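Local structure of phosphopantothenoylcysteine decarboxylase (Cryptococcus neoformans, 6EOA) at residues A[140-143]-A[144-148]; A[175-178]-A[179-183]; A[69-72]-A[73-76]. The protein binds FMN and probably catalyses the decarboxylation of phosphopantothenoylcysteine in coenzyme A biosynthesis, as a member of the HFCD flavoprotein family. All blocks are in the same frame, centred on the assembly; numbering follows the deposited sequence.

From the N terminus, contact 3 comes first, in the loop after strand 63-69; contact 1 follows strand 133-139 and opens helix 141-149; contact 2 follows strand 169-173 and carries the short helix 177-180. Each closes only a local turn, so the three run in series, and none nests within or crosses another. All follow strands of the same parallel sheet and meet the one FMN: contacts 3 and 1 at the phosphate, contacts 1 and 2 at the pyrimidine end. Contacts 1 and 2 also touch directly, A141 CB lying 3.7 Å from M175 SD. The second subunit reaches all three.

Contact 1: residues A[140-143]-A[144-148]; sequences SADL and LAKIA. With FMN (flavin mononucleotide), chain B.
D142 and K146 face each other one turn apart in the first turns of helix 141-149, whose N-cap, S140, follows the C-terminal end of strand 133-139 in the Rossmann-like parallel sheet (order 3-2-1-4-5-6). Their side chains meet at an oblique angle. The lysine chain, bent at its last two torsions, swings back over D142 O to set NZ 3.0 Å from D142 OD2, a salt bridge whose hydrogen bond is weak. The same OD2 lies 2.7 Å from FMN O1P. K146 NZ has a stronger partner in D153 of the second subunit, and D142 OD1 accepts from C152 N of that subunit, so this pair belongs to the subunit interface. On another side of the helix, L143 and I147 cross as apolar partners, L143 CG resting 3.8 Å from I147 CD1; L143 also packs on I136 of the strand behind. Regular i to i+4 bonds hold the backbone, such as I147 N to L143 O at 2.8 Å. A141 N donates to FMN O2 at 2.9 Å. S140 OG sits between the backbone N and the carbonyl carbon (chi1 62°), which turns it to accept the L143 N-H (3.2 Å, 163°) while donating to FMN O2P at 2.6 Å.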
loop_
_atom_site.group_PDB
_atom_site.type_symbol
_atom_site.label_atom_id
_atom_site.label_comp_id
_atom_site.label_asym_id
_atom_site.label_seq_id
_atom_site.Cartn_x
_atom_site.Cartn_y
_atom_site.Cartn_z
ATOM N N SER A 140 -7.323 9.450 -8.417
ATOM C CA SER A 140 -5.893 9.724 -8.492
ATOM C C SER A 140 -5.170 8.589 -9.204
ATOM O O SER A 140 -5.759 7.544 -9.473
ATOM C CB SER A 140 -5.311 9.926 -7.095
ATOM O OG SER A 140 -5.458 8.751 -6.316
ATOM N N ALA A 141 -3.896 8.804 -9.520
ATOM C CA ALA A 141 -3.072 7.754 -10.109
ATOM C C ALA A 141 -2.886 6.612 -9.116
ATOM O O ALA A 141 -2.870 5.444 -9.497
ATOM C CB ALA A 141 -1.723 8.310 -10.540
ATOM N N ASP A 142 -2.751 6.961 -7.840
ATOM C CA ASP A 142 -2.575 5.970 -6.781
ATOM C C ASP A 142 -3.789 5.054 -6.669
ATOM O O ASP A 142 -3.652 3.831 -6.607
ATOM C CB ASP A 142 -2.319 6.653 -5.437
ATOM C CG ASP A 142 -1.941 5.666 -4.335
ATOM O OD1 ASP A 142 -0.989 4.877 -4.531
ATOM O OD2 ASP A 142 -2.601 5.678 -3.272
ATOM N N LEU A 143 -4.978 5.647 -6.639
ATOM C CA LEU A 143 -6.191 4.858 -6.495
ATOM C C LEU A 143 -6.393 3.985 -7.728
ATOM O O LEU A 143 -6.801 2.829 -7.619
ATOM C CB LEU A 143 -7.402 5.761 -6.265
ATOM C CG LEU A 143 -8.752 5.051 -6.130
ATOM C CD1 LEU A 143 -8.695 3.985 -5.043
ATOM C CD2 LEU A 143 -9.843 6.063 -5.829
ATOM N N LEU A 144 -6.083 4.539 -8.899
ATOM C CA LEU A 144 -6.143 3.788 -10.146
ATOM C C LEU A 144 -5.214 2.580 -10.090
ATOM O O LEU A 144 -5.597 1.471 -10.460
ATOM C CB LEU A 144 -5.779 4.685 -11.333
ATOM C CG LEU A 144 -5.634 3.951 -12.668
ATOM C CD1 LEU A 144 -6.946 3.279 -13.061
ATOM C CD2 LEU A 144 -5.156 4.893 -13.768
ATOM N N ALA A 145 -3.991 2.807 -9.625
ATOM C CA ALA A 145 -3.010 1.737 -9.472
ATOM C C ALA A 145 -3.470 0.699 -8.447
ATOM O O ALA A 145 -3.319 -0.502 -8.663
ATOM C CB ALA A 145 -1.655 2.316 -9.072
ATOM N N LYS A 146 -4.035 1.162 -7.335
ATOM C CA LYS A 146 -4.527 0.249 -6.302
ATOM C C LYS A 146 -5.686 -0.602 -6.810
ATOM O O LYS A 146 -5.748 -1.803 -6.536
ATOM C CB LYS A 146 -4.965 1.016 -5.056
ATOM C CG LYS A 146 -3.825 1.607 -4.237
ATOM C CD LYS A 146 -4.242 1.720 -2.786
ATOM C CE LYS A 146 -3.820 3.040 -2.166
ATOM N NZ LYS A 146 -2.368 3.098 -1.837
ATOM N N ILE A 147 -6.602 0.026 -7.541
ATOM C CA ILE A 147 -7.740 -0.680 -8.124
ATOM C C ILE A 147 -7.265 -1.742 -9.109
ATOM O O ILE A 147 -7.704 -2.895 -9.056
ATOM C CB ILE A 147 -8.704 0.288 -8.843
ATOM C CG1 ILE A 147 -9.401 1.197 -7.829
ATOM C CG2 ILE A 147 -9.740 -0.486 -9.650
ATOM C CD1 ILE A 147 -10.142 2.361 -8.453
ATOM N N ALA A 148 -6.361 -1.347 -10.001
ATOM C CA ALA A 148 -5.805 -2.260 -10.994
ATOM C C ALA A 148 -5.025 -3.379 -10.320
ATOM O O ALA A 148 -4.960 -4.495 -10.831
ATOM C CB ALA A 148 -4.917 -1.507 -11.970
HETATM N N1 FMN B . -2.311 12.733 -7.362
HETATM C C2 FMN B . -3.074 12.625 -8.509
HETATM O O2 FMN B . -3.163 11.536 -9.081
HETATM N N3 FMN B . -3.726 13.737 -9.012
HETATM C C4 FMN B . -3.622 14.959 -8.374
HETATM O O4 FMN B . -4.209 15.941 -8.829
HETATM C C4A FMN B . -2.854 15.070 -7.216
HETATM N N5 FMN B . -2.738 16.285 -6.564
HETATM C C5A FMN B . -1.978 16.384 -5.413
HETATM C C6 FMN B . -1.865 17.604 -4.751
HETATM C C7 FMN B . -1.100 17.706 -3.593
HETATM C C7M FMN B . -0.976 19.024 -2.884
HETATM C C8 FMN B . -0.449 16.579 -3.096
HETATM C C8M FMN B . 0.383 16.664 -1.850
HETATM C C9 FMN B . -0.564 15.363 -3.755
HETATM C C9A FMN B . -1.326 15.261 -4.913
HETATM N N10 FMN B . -1.442 14.046 -5.565
HETATM C C10 FMN B . -2.200 13.947 -6.714
HETATM C "C1'" FMN B . -0.738 12.833 -5.031
HETATM C "C2'" FMN B . -1.696 12.010 -4.177
HETATM O "O2'" FMN B . -2.433 12.841 -3.300
HETATM C "C3'" FMN B . -0.927 10.970 -3.376
HETATM O "O3'" FMN B . -0.408 10.023 -4.282
HETATM C "C4'" FMN B . -1.841 10.287 -2.364
HETATM O "O4'" FMN B . -1.077 9.556 -1.429
HETATM C "C5'" FMN B . -2.811 9.358 -3.080
HETATM O "O5'" FMN B . -3.798 8.922 -2.174
HETATM P P FMN B . -5.204 8.349 -2.726
HETATM O O1P FMN B . -4.978 6.959 -3.277
HETATM O O2P FMN B . -5.775 9.226 -3.819
HETATM O O3P FMN B . -6.171 8.302 -1.574
#

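Contact 2: residues A[175-178]-A[179-183]. With FMN (flavin mononucleotide), chain B.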
loop_
_atom_site.group_PDB
_atom_site.type_symbol
_atom_site.label_atom_id
_atom_site.label_comp_id
_atom_site.label_asym_id
_atom_site.label_seq_id
_atom_site.Cartn_x
_atom_site.Cartn_y
_atom_site.Cartn_z
ATOM N N MET A 175 -5.146 13.923 -12.655
ATOM C CA MET A 175 -3.768 13.918 -12.199
ATOM C C MET A 175 -2.899 14.864 -13.009
ATOM O O MET A 175 -3.304 15.348 -14.069
ATOM C CB MET A 175 -3.201 12.492 -12.258
ATOM C CG MET A 175 -3.194 11.863 -13.646
ATOM S SD MET A 175 -2.914 10.076 -13.614
ATOM C CE MET A 175 -4.546 9.490 -13.158
ATOM N N ASN A 176 -1.708 15.139 -12.485
ATOM C CA ASN A 176 -0.709 15.895 -13.217
ATOM C C ASN A 176 -0.465 15.205 -14.549
ATOM O O ASN A 176 -0.482 13.975 -14.623
ATOM C CB ASN A 176 0.585 16.010 -12.412
ATOM C CG ASN A 176 1.700 16.667 -13.195
ATOM O OD1 ASN A 176 2.550 15.990 -13.771
ATOM N ND2 ASN A 176 1.699 17.994 -13.227
ATOM N N THR A 177 -0.261 15.992 -15.599
ATOM C CA THR A 177 -0.207 15.442 -16.943
ATOM C C THR A 177 0.921 14.428 -17.105
ATOM O O THR A 177 0.791 13.465 -17.856
ATOM C CB THR A 177 -0.060 16.558 -18.008
ATOM O OG1 THR A 177 0.122 15.965 -19.300
ATOM C CG2 THR A 177 1.118 17.467 -17.689
ATOM N N TYR A 178 2.017 14.625 -16.384
ATOM C CA TYR A 178 3.131 13.692 -16.474
ATOM C C TYR A 178 2.837 12.399 -15.719
ATOM O O TYR A 178 3.441 11.364 -15.995
ATOM C CB TYR A 178 4.416 14.342 -15.963
ATOM C CG TYR A 178 5.046 15.256 -16.988
ATOM C CD1 TYR A 178 5.277 14.813 -18.284
ATOM C CD2 TYR A 178 5.389 16.563 -16.673
ATOM C CE1 TYR A 178 5.843 15.642 -19.235
ATOM C CE2 TYR A 178 5.958 17.402 -17.618
ATOM C CZ TYR A 178 6.182 16.936 -18.897
ATOM O OH TYR A 178 6.746 17.761 -19.845
ATOM N N MET A 179 1.904 12.452 -14.773
ATOM C CA MET A 179 1.442 11.229 -14.129
ATOM C C MET A 179 0.538 10.462 -15.085
ATOM O O MET A 179 0.607 9.237 -15.165
ATOM C CB MET A 179 0.701 11.523 -12.823
ATOM C CG MET A 179 1.611 11.780 -11.632
ATOM S SD MET A 179 0.758 11.497 -10.068
ATOM C CE MET A 179 2.042 11.921 -8.892
ATOM N N TYR A 180 -0.303 11.188 -15.817
ATOM C CA TYR A 180 -1.209 10.551 -16.767
ATOM C C TYR A 180 -0.460 9.970 -17.961
ATOM O O TYR A 180 -0.861 8.944 -18.506
ATOM C CB TYR A 180 -2.275 11.534 -17.258
ATOM C CG TYR A 180 -3.302 10.869 -18.150
ATOM C CD1 TYR A 180 -4.298 10.068 -17.607
ATOM C CD2 TYR A 180 -3.260 11.018 -19.533
ATOM C CE1 TYR A 180 -5.228 9.442 -18.409
ATOM C CE2 TYR A 180 -4.194 10.394 -20.345
ATOM C CZ TYR A 180 -5.176 9.608 -19.772
ATOM O OH TYR A 180 -6.115 8.978 -20.557
ATOM N N GLN A 181 0.626 10.627 -18.365
ATOM C CA GLN A 181 1.423 10.171 -19.501
ATOM C C GLN A 181 2.342 9.006 -19.148
ATOM O O GLN A 181 2.901 8.365 -20.040
ATOM C CB GLN A 181 2.257 11.322 -20.063
ATOM C CG GLN A 181 1.443 12.403 -20.738
ATOM C CD GLN A 181 2.301 13.551 -21.220
ATOM O OE1 GLN A 181 3.218 13.361 -22.021
ATOM N NE2 GLN A 181 2.014 14.753 -20.727
ATOM N N HIS A 182 2.504 8.751 -17.852
ATOM C CA HIS A 182 3.299 7.625 -17.364
ATOM C C HIS A 182 2.838 6.320 -18.017
ATOM O O HIS A 182 1.648 6.134 -18.275
ATOM C CB HIS A 182 3.197 7.537 -15.836
ATOM C CG HIS A 182 4.231 6.666 -15.198
ATOM N ND1 HIS A 182 4.057 5.310 -15.017
ATOM C CD2 HIS A 182 5.443 6.961 -14.670
ATOM C CE1 HIS A 182 5.120 4.809 -14.416
ATOM N NE2 HIS A 182 5.976 5.790 -14.193
ATOM N N ARG A 183 3.784 5.428 -18.285
ATOM C CA ARG A 183 3.503 4.199 -19.017
ATOM C C ARG A 183 2.480 3.308 -18.322
ATOM O O ARG A 183 1.722 2.589 -18.982
ATOM C CB ARG A 183 4.795 3.411 -19.240
ATOM C CG ARG A 183 4.674 2.300 -20.271
ATOM C CD ARG A 183 5.758 2.437 -21.328
ATOM N NE ARG A 183 5.726 1.354 -22.306
ATOM C CZ ARG A 183 6.811 0.786 -22.824
ATOM N NH1 ARG A 183 8.017 1.196 -22.454
ATOM N NH2 ARG A 183 6.691 -0.194 -23.712
HETATM N N1 FMN B . -2.311 12.733 -7.362
HETATM C C2 FMN B . -3.074 12.625 -8.509
HETATM O O2 FMN B . -3.163 11.536 -9.081
HETATM N N3 FMN B . -3.726 13.737 -9.012
HETATM C C4 FMN B . -3.622 14.959 -8.374
HETATM O O4 FMN B . -4.209 15.941 -8.829
HETATM C C4A FMN B . -2.854 15.070 -7.216
HETATM N N5 FMN B . -2.738 16.285 -6.564
HETATM C C5A FMN B . -1.978 16.384 -5.413
HETATM C C6 FMN B . -1.865 17.604 -4.751
HETATM C C7 FMN B . -1.100 17.706 -3.593
HETATM C C7M FMN B . -0.976 19.024 -2.884
HETATM C C8 FMN B . -0.449 16.579 -3.096
HETATM C C8M FMN B . 0.383 16.664 -1.850
HETATM C C9 FMN B . -0.564 15.363 -3.755
HETATM C C9A FMN B . -1.326 15.261 -4.913
HETATM N N10 FMN B . -1.442 14.046 -5.565
HETATM C C10 FMN B . -2.200 13.947 -6.714
HETATM C "C1'" FMN B . -0.738 12.833 -5.031
HETATM C "C2'" FMN B . -1.696 12.010 -4.177
HETATM O "O2'" FMN B . -2.433 12.841 -3.300
HETATM C "C3'" FMN B . -0.927 10.970 -3.376
HETATM O "O3'" FMN B . -0.408 10.023 -4.282
HETATM C "C4'" FMN B . -1.841 10.287 -2.364
HETATM O "O4'" FMN B . -1.077 9.556 -1.429
HETATM C "C5'" FMN B . -2.811 9.358 -3.080
HETATM O "O5'" FMN B . -3.798 8.922 -2.174
HETATM P P FMN B . -5.204 8.349 -2.726
HETATM O O1P FMN B . -4.978 6.959 -3.277
HETATM O O2P FMN B . -5.775 9.226 -3.819
HETATM O O3P FMN B . -6.171 8.302 -1.574
#
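N176 O draws in Y180 N at 3.0 Å and receives a weaker bond from M179 N; together they wind the one short helix 177-180. One step on, Q181 N donates to T177 O at 2.9 Å. N176 is the N-cap: its OD1 accepts from Y178 N at 3.0 Å, although the N-H arrives from above the carboxamide plane, 56° out of it.

Among the side chains, T177 and Q181 run alongside each other, pointing the same way. The threonine hydroxyl stands opposite its own backbone N (chi1 174°), which brings OG1 within 2.7 Å of Q181 NE2. OG1 lies nearly in the plane of the glutamine amide, though the bond is bent at 147°; a long, weak bond joins the same NE2 to T177 O. OG1 also has a weak hydrogen bond with P216 O. M175 and Y180 cross at about a right angle, with M175 CG 3.7 Å from Y180 CB and the sulfur beside the edge of the tyrosine ring. M175 borders the flavin with both CA and CB, CA lying 3.2 Å from FMN N3.

In the fold, this turn joins strand 169-173 to helix 183-195: H182 ND1 caps L184 N, Y180 leans on T185 and L189, and M179 packs against A141 of helix 141-149.

Contact 3: residues A[69-72]-A[73-76]; sequences ATKA and STYF. With FMN (flavin mononucleotide), chain B.
S73 tucks back under T70 at the end of strand 63-69, and this is where the turn is most closely packed. S73 OG sits 2.8 Å from T70 O and 3.2 Å from A69 CB; it is also hydrogen-bonded to T41 OG1, so the destination of its proton is not settled. Weak bonds run from S73 N to both T70 O and T70 OG1, and from T74 N to T70 O. The 3-10 winding then continues with T74 N to K71 O at 3.2 Å and Y75 N to A72 O at 3.1 Å. The approach of T74 OG1 to K71 O is modelled too short to be relied on.

Looser contacts lie on the outer side. K71 is exposed, its first side-chain bond leading away from the turn and the chain beyond nearly straight. Y75 meets A72 O with CB and with its ring edge, CD2 being 3.5 Å from that oxygen. Y75 is not left alone there: W112 of the second subunit stacks on its ring and also packs on A72 and F76.

Towards the cofactor the turn changes character along its length. The F76 ring edge stands over the face of the flavin's dimethylbenzene ring, edge-to-face, with CZ 3.7 Å above FMN C6, and A72 CB approaches FMN O5' at 3.4 Å. T70 OG1, set between its backbone N and carbonyl carbon (chi1 69°), faces the phosphate and donates to FMN O3P at 2.7 Å. The chemistry thus follows the ligand: a hydroxyl for the phosphate, a methyl for the linker, an aromatic edge for the apolar ring, with S73 N probably helping to orient the T70 hydroxyl.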
loop_
_atom_site.group_PDB
_atom_site.type_symbol
_atom_site.label_atom_id
_atom_site.label_comp_id
_atom_site.label_asym_id
_atom_site.label_seq_id
_atom_site.Cartn_x
_atom_site.Cartn_y
_atom_site.Cartn_z
ATOM N N ALA A 69 -14.534 9.024 1.126
ATOM C CA ALA A 69 -13.324 9.811 0.947
ATOM C C ALA A 69 -12.095 9.027 1.377
ATOM O O ALA A 69 -12.042 8.501 2.483
ATOM C CB ALA A 69 -13.417 11.112 1.731
ATOM N N THR A 70 -11.111 8.938 0.491
ATOM C CA THR A 70 -9.816 8.405 0.874
ATOM C C THR A 70 -9.171 9.421 1.806
ATOM O O THR A 70 -9.598 10.580 1.847
ATOM C CB THR A 70 -8.922 8.148 -0.332
ATOM O OG1 THR A 70 -8.524 9.396 -0.916
ATOM C CG2 THR A 70 -9.655 7.317 -1.374
ATOM N N LYS A 71 -8.162 9.004 2.563
ATOM C CA LYS A 71 -7.558 9.913 3.532
ATOM C C LYS A 71 -6.985 11.148 2.844
ATOM O O LYS A 71 -7.134 12.264 3.332
ATOM C CB LYS A 71 -6.461 9.220 4.346
ATOM C CG LYS A 71 -5.793 10.176 5.324
ATOM C CD LYS A 71 -4.540 9.603 5.968
ATOM C CE LYS A 71 -4.193 10.380 7.238
ATOM N NZ LYS A 71 -2.769 10.197 7.649
ATOM N N ALA A 72 -6.340 10.941 1.703
ATOM C CA ALA A 72 -5.745 12.043 0.956
ATOM C C ALA A 72 -6.791 13.057 0.475
ATOM O O ALA A 72 -6.528 14.255 0.454
ATOM C CB ALA A 72 -4.955 11.503 -0.229
ATOM N N SER A 73 -7.974 12.579 0.094
ATOM C CA SER A 73 -9.001 13.468 -0.439
ATOM C C SER A 73 -9.545 14.396 0.638
ATOM O O SER A 73 -10.035 15.488 0.340
ATOM C CB SER A 73 -10.149 12.671 -1.060
ATOM O OG SER A 73 -10.997 12.133 -0.063
ATOM N N THR A 74 -9.449 13.967 1.894
ATOM C CA THR A 74 -9.949 14.770 3.007
ATOM C C THR A 74 -9.107 16.023 3.231
ATOM O O THR A 74 -9.501 16.913 3.981
ATOM C CB THR A 74 -9.988 13.961 4.318
ATOM O OG1 THR A 74 -8.658 13.568 4.682
ATOM C CG2 THR A 74 -10.868 12.727 4.162
ATOM N N TYR A 75 -7.942 16.083 2.590
ATOM C CA TYR A 75 -7.098 17.272 2.646
ATOM C C TYR A 75 -7.612 18.387 1.739
ATOM O O TYR A 75 -7.230 19.544 1.899
ATOM C CB TYR A 75 -5.660 16.935 2.251
ATOM C CG TYR A 75 -4.845 16.284 3.343
ATOM C CD1 TYR A 75 -4.176 17.054 4.288
ATOM C CD2 TYR A 75 -4.727 14.897 3.418
ATOM C CE1 TYR A 75 -3.419 16.463 5.289
ATOM C CE2 TYR A 75 -3.968 14.296 4.413
ATOM C CZ TYR A 75 -3.319 15.086 5.347
ATOM O OH TYR A 75 -2.567 14.498 6.339
ATOM N N PHE A 76 -8.472 18.041 0.786
ATOM C CA PHE A 76 -8.904 19.010 -0.216
ATOM C C PHE A 76 -10.294 19.570 0.074
ATOM O O PHE A 76 -10.688 20.584 -0.502
ATOM C CB PHE A 76 -8.868 18.383 -1.609
ATOM C CG PHE A 76 -7.503 17.908 -2.022
ATOM C CD1 PHE A 76 -6.594 18.783 -2.594
ATOM C CD2 PHE A 76 -7.126 16.589 -1.833
ATOM C CE1 PHE A 76 -5.334 18.350 -2.972
ATOM C CE2 PHE A 76 -5.868 16.149 -2.205
ATOM C CZ PHE A 76 -4.971 17.031 -2.776
HETATM N N1 FMN B . -2.311 12.733 -7.362
HETATM C C2 FMN B . -3.074 12.625 -8.509
HETATM O O2 FMN B . -3.163 11.536 -9.081
HETATM N N3 FMN B . -3.726 13.737 -9.012
HETATM C C4 FMN B . -3.622 14.959 -8.374
HETATM O O4 FMN B . -4.209 15.941 -8.829
HETATM C C4A FMN B . -2.854 15.070 -7.216
HETATM N N5 FMN B . -2.738 16.285 -6.564
HETATM C C5A FMN B . -1.978 16.384 -5.413
HETATM C C6 FMN B . -1.865 17.604 -4.751
HETATM C C7 FMN B . -1.100 17.706 -3.593
HETATM C C7M FMN B . -0.976 19.024 -2.884
HETATM C C8 FMN B . -0.449 16.579 -3.096
HETATM C C8M FMN B . 0.383 16.664 -1.850
HETATM C C9 FMN B . -0.564 15.363 -3.755
HETATM C C9A FMN B . -1.326 15.261 -4.913
HETATM N N10 FMN B . -1.442 14.046 -5.565
HETATM C C10 FMN B . -2.200 13.947 -6.714
HETATM C "C1'" FMN B . -0.738 12.833 -5.031
HETATM C "C2'" FMN B . -1.696 12.010 -4.177
HETATM O "O2'" FMN B . -2.433 12.841 -3.300
HETATM C "C3'" FMN B . -0.927 10.970 -3.376
HETATM O "O3'" FMN B . -0.408 10.023 -4.282
HETATM C "C4'" FMN B . -1.841 10.287 -2.364
HETATM O "O4'" FMN B . -1.077 9.556 -1.429
HETATM C "C5'" FMN B . -2.811 9.358 -3.080
HETATM O "O5'" FMN B . -3.798 8.922 -2.174
HETATM P P FMN B . -5.204 8.349 -2.726
HETATM O O1P FMN B . -4.978 6.959 -3.277
HETATM O O2P FMN B . -5.775 9.226 -3.819
HETATM O O3P FMN B . -6.171 8.302 -1.574
#